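Local coordinates for protein FMN-dependent NADH:quinone oxidoreductase 1 (Bacillus anthracis, PDB 3U7I) that probably uses FMN and NADH to reduce electrophilic quinones and to cleave the azo bond of aromatic azo compounds, working as a homodimer, at residues C[126-139]-C[171-183]. Numbering follows the deposited sequence.
Sequences TFKYTETGSVGLLK and KAMFNFLGIEDYQ
Phe-176 swings its ring away from its own backbone N (chi1 170°), which carries CE2 and CZ from the last turn of helix 165-177 to CB and CG of Phe-127 on the hairpin. CE2 of Phe-176 meets CB of Phe-127 at 3.9 Å, and the planes of the two rings are inclined at 45°. Ser-134 reaches the Phe-176 ring at its edge, OG lying near the ring plane and 3.4 Å from CZ of Phe-176. Trp-159 of the second subunit also meets the Phe-176 ring, which places this contact beside the dimer interface. Leu-177 turns CD2 to the opening of the hairpin, 3.6 Å from O of Thr-126, whose hydroxyl is engaged by Ile-120 O and Ile-122 N.

Strands 127-129 and 134-136 form a two-stranded antiparallel hairpin, separate from the five-stranded parallel sheet of the flavodoxin-like fold, and strand 134-136 runs nearly perpendicular to the helix segment. That helix ends in a Schellman motif: Gly-178 is the C-prime residue with positive phi, and N of Ile-179 bonds to O of Phe-174. The hairpin exit uses this terminus directly, N of Leu-138 donating to O of Leu-177 (3.0 Å), nearly in line with the C=O although the hydrogen bond itself is bent, 140° at the hydrogen. Close backbone packing accompanies it, CA of Gly-136 approaching O of Phe-176 to 3.2 Å in a CA-H...O contact. Bends at chi2 and chi4 turn the Lys-139 chain back toward the helix end, where NZ donates to two waters. One also accepts from N of Gly-136 and donates to O of Phe-176; the other donates to O of Asn-175 and OE2 of Glu-180, bridging two charges not in direct contact (Lys-139 NZ to Glu-180 OE2, 5.1 Å).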
loop_
_atom_site.group_PDB
_atom_site.type_symbol
_atom_site.label_atom_id
_atom_site.label_comp_id
_atom_site.label_asym_id
_atom_site.label_seq_id
_atom_site.Cartn_x
_atom_site.Cartn_y
_atom_site.Cartn_z
ATOM N N THR C 126 3.500 0.214 19.803
ATOM C CA THR C 126 2.641 1.333 19.394
ATOM C C THR C 126 1.148 1.007 19.535
ATOM O O THR C 126 0.292 1.897 19.473
ATOM C CB THR C 126 2.980 1.833 17.975
ATOM O OG1 THR C 126 2.813 0.762 17.043
ATOM C CG2 THR C 126 4.438 2.327 17.916
ATOM N N PHE C 127 0.849 -0.275 19.731
ATOM C CA PHE C 127 -0.510 -0.730 20.015
ATOM C C PHE C 127 -0.454 -2.015 20.839
ATOM O O PHE C 127 0.602 -2.646 20.957
ATOM C CB PHE C 127 -1.312 -0.952 18.716
ATOM C CG PHE C 127 -1.023 -2.266 18.025
ATOM C CD1 PHE C 127 -1.714 -3.422 18.380
ATOM C CD2 PHE C 127 -0.077 -2.340 17.007
ATOM C CE1 PHE C 127 -1.451 -4.634 17.750
ATOM C CE2 PHE C 127 0.186 -3.550 16.364
ATOM C CZ PHE C 127 -0.497 -4.697 16.739
ATOM N N LYS C 128 -1.586 -2.402 21.416
ATOM C CA LYS C 128 -1.641 -3.673 22.120
ATOM C C LYS C 128 -2.956 -4.399 21.879
ATOM O O LYS C 128 -3.985 -3.775 21.619
ATOM C CB LYS C 128 -1.396 -3.489 23.623
ATOM C CG LYS C 128 -2.536 -2.837 24.378
ATOM C CD LYS C 128 -2.371 -3.062 25.868
ATOM C CE LYS C 128 -3.405 -2.298 26.665
ATOM N NZ LYS C 128 -3.458 -2.762 28.077
ATOM N N TYR C 129 -2.902 -5.724 21.946
ATOM C CA TYR C 129 -4.099 -6.544 21.843
ATOM C C TYR C 129 -4.800 -6.626 23.194
ATOM O O TYR C 129 -4.148 -6.711 24.235
ATOM C CB TYR C 129 -3.745 -7.940 21.335
ATOM C CG TYR C 129 -3.180 -7.940 19.936
ATOM C CD1 TYR C 129 -3.984 -7.648 18.842
ATOM C CD2 TYR C 129 -1.845 -8.238 19.706
ATOM C CE1 TYR C 129 -3.469 -7.650 17.548
ATOM C CE2 TYR C 129 -1.320 -8.246 18.416
ATOM C CZ TYR C 129 -2.137 -7.951 17.339
ATOM O OH TYR C 129 -1.624 -7.956 16.055
ATOM N N THR C 130 -6.132 -6.573 23.164
ATOM C CA THR C 130 -6.959 -6.754 24.355
ATOM C C THR C 130 -7.990 -7.846 24.074
ATOM O O THR C 130 -7.792 -8.672 23.178
ATOM C CB THR C 130 -7.669 -5.444 24.775
ATOM O OG1 THR C 130 -8.632 -5.067 23.782
ATOM C CG2 THR C 130 -6.658 -4.320 24.948
ATOM N N GLU C 131 -9.089 -7.847 24.826
ATOM C CA GLU C 131 -10.131 -8.866 24.670
ATOM C C GLU C 131 -11.175 -8.489 23.621
ATOM O O GLU C 131 -11.647 -9.341 22.869
ATOM C CB GLU C 131 -10.817 -9.138 26.008
ATOM C CG GLU C 131 -9.879 -9.660 27.079
ATOM C CD GLU C 131 -10.373 -9.357 28.477
ATOM O OE1 GLU C 131 -9.804 -8.451 29.126
ATOM O OE2 GLU C 131 -11.331 -10.023 28.929
ATOM N N THR C 132 -11.532 -7.211 23.579
ATOM C CA THR C 132 -12.517 -6.722 22.623
ATOM C C THR C 132 -11.854 -6.178 21.356
ATOM O O THR C 132 -12.432 -5.351 20.645
ATOM C CB THR C 132 -13.402 -5.632 23.251
ATOM O OG1 THR C 132 -12.569 -4.615 23.821
ATOM C CG2 THR C 132 -14.282 -6.224 24.343
ATOM N N GLY C 133 -10.640 -6.649 21.081
ATOM C CA GLY C 133 -9.896 -6.236 19.900
ATOM C C GLY C 133 -8.472 -5.797 20.208
ATOM O O GLY C 133 -7.651 -6.594 20.668
ATOM N N SER C 134 -8.181 -4.526 19.935
ATOM C CA SER C 134 -6.891 -3.925 20.273
ATOM C C SER C 134 -7.044 -2.422 20.490
ATOM O O SER C 134 -8.108 -1.850 20.248
ATOM C CB SER C 134 -5.840 -4.213 19.197
ATOM O OG SER C 134 -6.291 -3.817 17.918
ATOM N N VAL C 135 -5.973 -1.792 20.963
ATOM C CA VAL C 135 -5.985 -0.362 21.249
ATOM C C VAL C 135 -4.599 0.236 20.975
ATOM O O VAL C 135 -3.585 -0.459 21.078
ATOM C CB VAL C 135 -6.465 -0.067 22.708
ATOM C CG1 VAL C 135 -5.553 -0.722 23.733
ATOM C CG2 VAL C 135 -6.579 1.434 22.960
ATOM N N GLY C 136 -4.566 1.513 20.595
ATOM C CA GLY C 136 -3.314 2.206 20.335
ATOM C C GLY C 136 -2.651 2.645 21.628
ATOM O O GLY C 136 -3.337 2.936 22.616
ATOM N N LEU C 137 -1.317 2.683 21.624
ATOM C CA LEU C 137 -0.543 3.035 22.813
ATOM C C LEU C 137 0.029 4.452 22.771
ATOM O O LEU C 137 0.615 4.914 23.748
ATOM C CB LEU C 137 0.587 2.023 23.026
ATOM C CG LEU C 137 0.137 0.603 23.342
ATOM C CD1 LEU C 137 1.331 -0.257 23.662
ATOM C CD2 LEU C 137 -0.847 0.619 24.508
ATOM N N LEU C 138 -0.132 5.139 21.642
ATOM C CA LEU C 138 0.391 6.495 21.503
ATOM C C LEU C 138 -0.726 7.529 21.599
ATOM O O LEU C 138 -0.874 8.377 20.715
ATOM C CB LEU C 138 1.138 6.652 20.176
ATOM C CG LEU C 138 2.269 5.651 19.909
ATOM C CD1 LEU C 138 2.901 5.924 18.554
ATOM C CD2 LEU C 138 3.317 5.673 21.012
ATOM N N LYS C 139 -1.504 7.457 22.673
ATOM C CA LYS C 139 -2.624 8.368 22.869
ATOM C C LYS C 139 -2.212 9.540 23.756
ATOM O O LYS C 139 -2.818 9.778 24.794
ATOM C CB LYS C 139 -3.814 7.625 23.487
ATOM C CG LYS C 139 -4.122 6.295 22.807
ATOM C CD LYS C 139 -5.615 6.011 22.744
ATOM C CE LYS C 139 -5.893 4.746 21.936
ATOM N NZ LYS C 139 -7.030 4.903 20.979
ATOM N N LYS C 171 -4.931 8.246 7.761
ATOM C CA LYS C 171 -5.749 8.806 8.837
ATOM C C LYS C 171 -6.222 7.707 9.799
ATOM O O LYS C 171 -6.129 7.845 11.029
ATOM C CB LYS C 171 -6.969 9.535 8.269
ATOM C CG LYS C 171 -7.718 10.369 9.311
ATOM C CD LYS C 171 -8.969 10.984 8.732
ATOM C CE LYS C 171 -9.586 11.953 9.716
ATOM N NZ LYS C 171 -10.933 12.367 9.249
ATOM N N ALA C 172 -6.737 6.620 9.216
ATOM C CA ALA C 172 -7.262 5.480 9.977
ATOM C C ALA C 172 -6.212 4.852 10.891
ATOM O O ALA C 172 -6.459 4.668 12.095
ATOM C CB ALA C 172 -7.849 4.419 9.028
HETATM N N MSE C 173 -5.052 4.519 10.315
HETATM C CA MSE C 173 -3.988 3.854 11.061
HETATM C C MSE C 173 -3.499 4.748 12.188
HETATM O O MSE C 173 -3.344 4.306 13.331
HETATM C CB MSE C 173 -2.823 3.484 10.151
HETATM C CG MSE C 173 -3.174 2.409 9.126
HETATM SE SE MSE C 173 -3.867 0.759 9.911
HETATM C CE MSE C 173 -5.763 1.015 9.583
ATOM N N PHE C 174 -3.263 6.018 11.878
ATOM C CA PHE C 174 -2.717 6.893 12.909
ATOM C C PHE C 174 -3.721 7.182 14.001
ATOM O O PHE C 174 -3.337 7.271 15.167
ATOM C CB PHE C 174 -2.037 8.134 12.325
ATOM C CG PHE C 174 -0.740 7.805 11.643
ATOM C CD1 PHE C 174 0.411 7.607 12.384
ATOM C CD2 PHE C 174 -0.690 7.614 10.268
ATOM C CE1 PHE C 174 1.598 7.266 11.762
ATOM C CE2 PHE C 174 0.492 7.275 9.640
ATOM C CZ PHE C 174 1.637 7.097 10.385
ATOM N N ASN C 175 -5.001 7.272 13.637
ATOM C CA ASN C 175 -6.052 7.432 14.643
ATOM C C ASN C 175 -6.111 6.204 15.548
ATOM O O ASN C 175 -6.249 6.306 16.777
ATOM C CB ASN C 175 -7.418 7.702 14.018
ATOM C CG ASN C 175 -8.461 8.067 15.065
ATOM O OD1 ASN C 175 -8.678 9.246 15.361
ATOM N ND2 ASN C 175 -9.106 7.054 15.637
ATOM N N PHE C 176 -5.987 5.038 14.926
ATOM C CA PHE C 176 -5.886 3.794 15.674
ATOM C C PHE C 176 -4.743 3.835 16.700
ATOM O O PHE C 176 -4.941 3.501 17.867
ATOM C CB PHE C 176 -5.719 2.610 14.724
ATOM C CG PHE C 176 -5.370 1.333 15.414
ATOM C CD1 PHE C 176 -6.239 0.777 16.345
ATOM C CD2 PHE C 176 -4.176 0.684 15.132
ATOM C CE1 PHE C 176 -5.920 -0.409 16.989
ATOM C CE2 PHE C 176 -3.850 -0.501 15.771
ATOM C CZ PHE C 176 -4.725 -1.046 16.704
ATOM N N LEU C 177 -3.552 4.239 16.263
ATOM C CA LEU C 177 -2.396 4.313 17.151
ATOM C C LEU C 177 -2.611 5.312 18.285
ATOM O O LEU C 177 -1.956 5.226 19.322
ATOM C CB LEU C 177 -1.121 4.664 16.367
ATOM C CG LEU C 177 -0.639 3.599 15.375
ATOM C CD1 LEU C 177 0.747 3.938 14.793
ATOM C CD2 LEU C 177 -0.641 2.211 16.029
ATOM N N GLY C 178 -3.533 6.251 18.083
ATOM C CA GLY C 178 -3.828 7.280 19.070
ATOM C C GLY C 178 -3.554 8.693 18.580
ATOM O O GLY C 178 -3.798 9.676 19.288
ATOM N N ILE C 179 -3.032 8.798 17.365
ATOM C CA ILE C 179 -2.696 10.098 16.791
ATOM C C ILE C 179 -3.941 10.660 16.094
ATOM O O ILE C 179 -4.279 10.284 14.966
ATOM C CB ILE C 179 -1.447 10.005 15.855
ATOM C CG1 ILE C 179 -0.275 9.347 16.605
ATOM C CG2 ILE C 179 -1.072 11.376 15.305
ATOM C CD1 ILE C 179 0.850 8.868 15.724
ATOM N N GLU C 180 -4.637 11.541 16.800
ATOM C CA GLU C 180 -5.943 12.011 16.369
ATOM C C GLU C 180 -5.902 13.410 15.776
ATOM O O GLU C 180 -6.847 13.830 15.103
ATOM C CB GLU C 180 -6.921 11.953 17.537
ATOM C CG GLU C 180 -7.087 10.551 18.087
ATOM C CD GLU C 180 -8.177 10.454 19.124
ATOM O OE1 GLU C 180 -8.423 11.462 19.826
ATOM O OE2 GLU C 180 -8.788 9.369 19.235
ATOM N N ASP C 181 -4.808 14.125 16.028
ATOM C CA ASP C 181 -4.580 15.438 15.423
ATOM C C ASP C 181 -3.951 15.247 14.041
ATOM O O ASP C 181 -2.736 15.094 13.909
ATOM C CB ASP C 181 -3.676 16.292 16.319
ATOM C CG ASP C 181 -3.598 17.751 15.868
ATOM O OD1 ASP C 181 -3.775 18.040 14.667
ATOM O OD2 ASP C 181 -3.343 18.613 16.729
ATOM N N TYR C 182 -4.799 15.235 13.018
ATOM C CA TYR C 182 -4.389 14.897 11.659
ATOM C C TYR C 182 -4.820 15.985 10.676
ATOM O O TYR C 182 -5.952 16.468 10.718
ATOM C CB TYR C 182 -5.016 13.558 11.264
ATOM C CG TYR C 182 -4.769 13.104 9.842
ATOM C CD1 TYR C 182 -3.846 12.111 9.571
ATOM C CD2 TYR C 182 -5.478 13.643 8.777
ATOM C CE1 TYR C 182 -3.619 11.673 8.285
ATOM C CE2 TYR C 182 -5.255 13.210 7.480
ATOM C CZ TYR C 182 -4.315 12.217 7.243
ATOM O OH TYR C 182 -4.074 11.759 5.958
ATOM N N GLN C 183 -3.898 16.381 9.805
ATOM C CA GLN C 183 -4.219 17.266 8.703
ATOM C C GLN C 183 -3.551 16.748 7.449
ATOM O O GLN C 183 -2.413 16.282 7.485
ATOM C CB GLN C 183 -3.744 18.691 8.960
ATOM C CG GLN C 183 -3.839 19.573 7.713
ATOM C CD GLN C 183 -3.568 21.030 7.989
ATOM O OE1 GLN C 183 -2.973 21.384 9.012
ATOM N NE2 GLN C 183 -4.015 21.896 7.079
HETATM O O HOH W 1 -6.892 2.737 19.414
HETATM O O HOH W 2 -7.457 6.812 19.161
#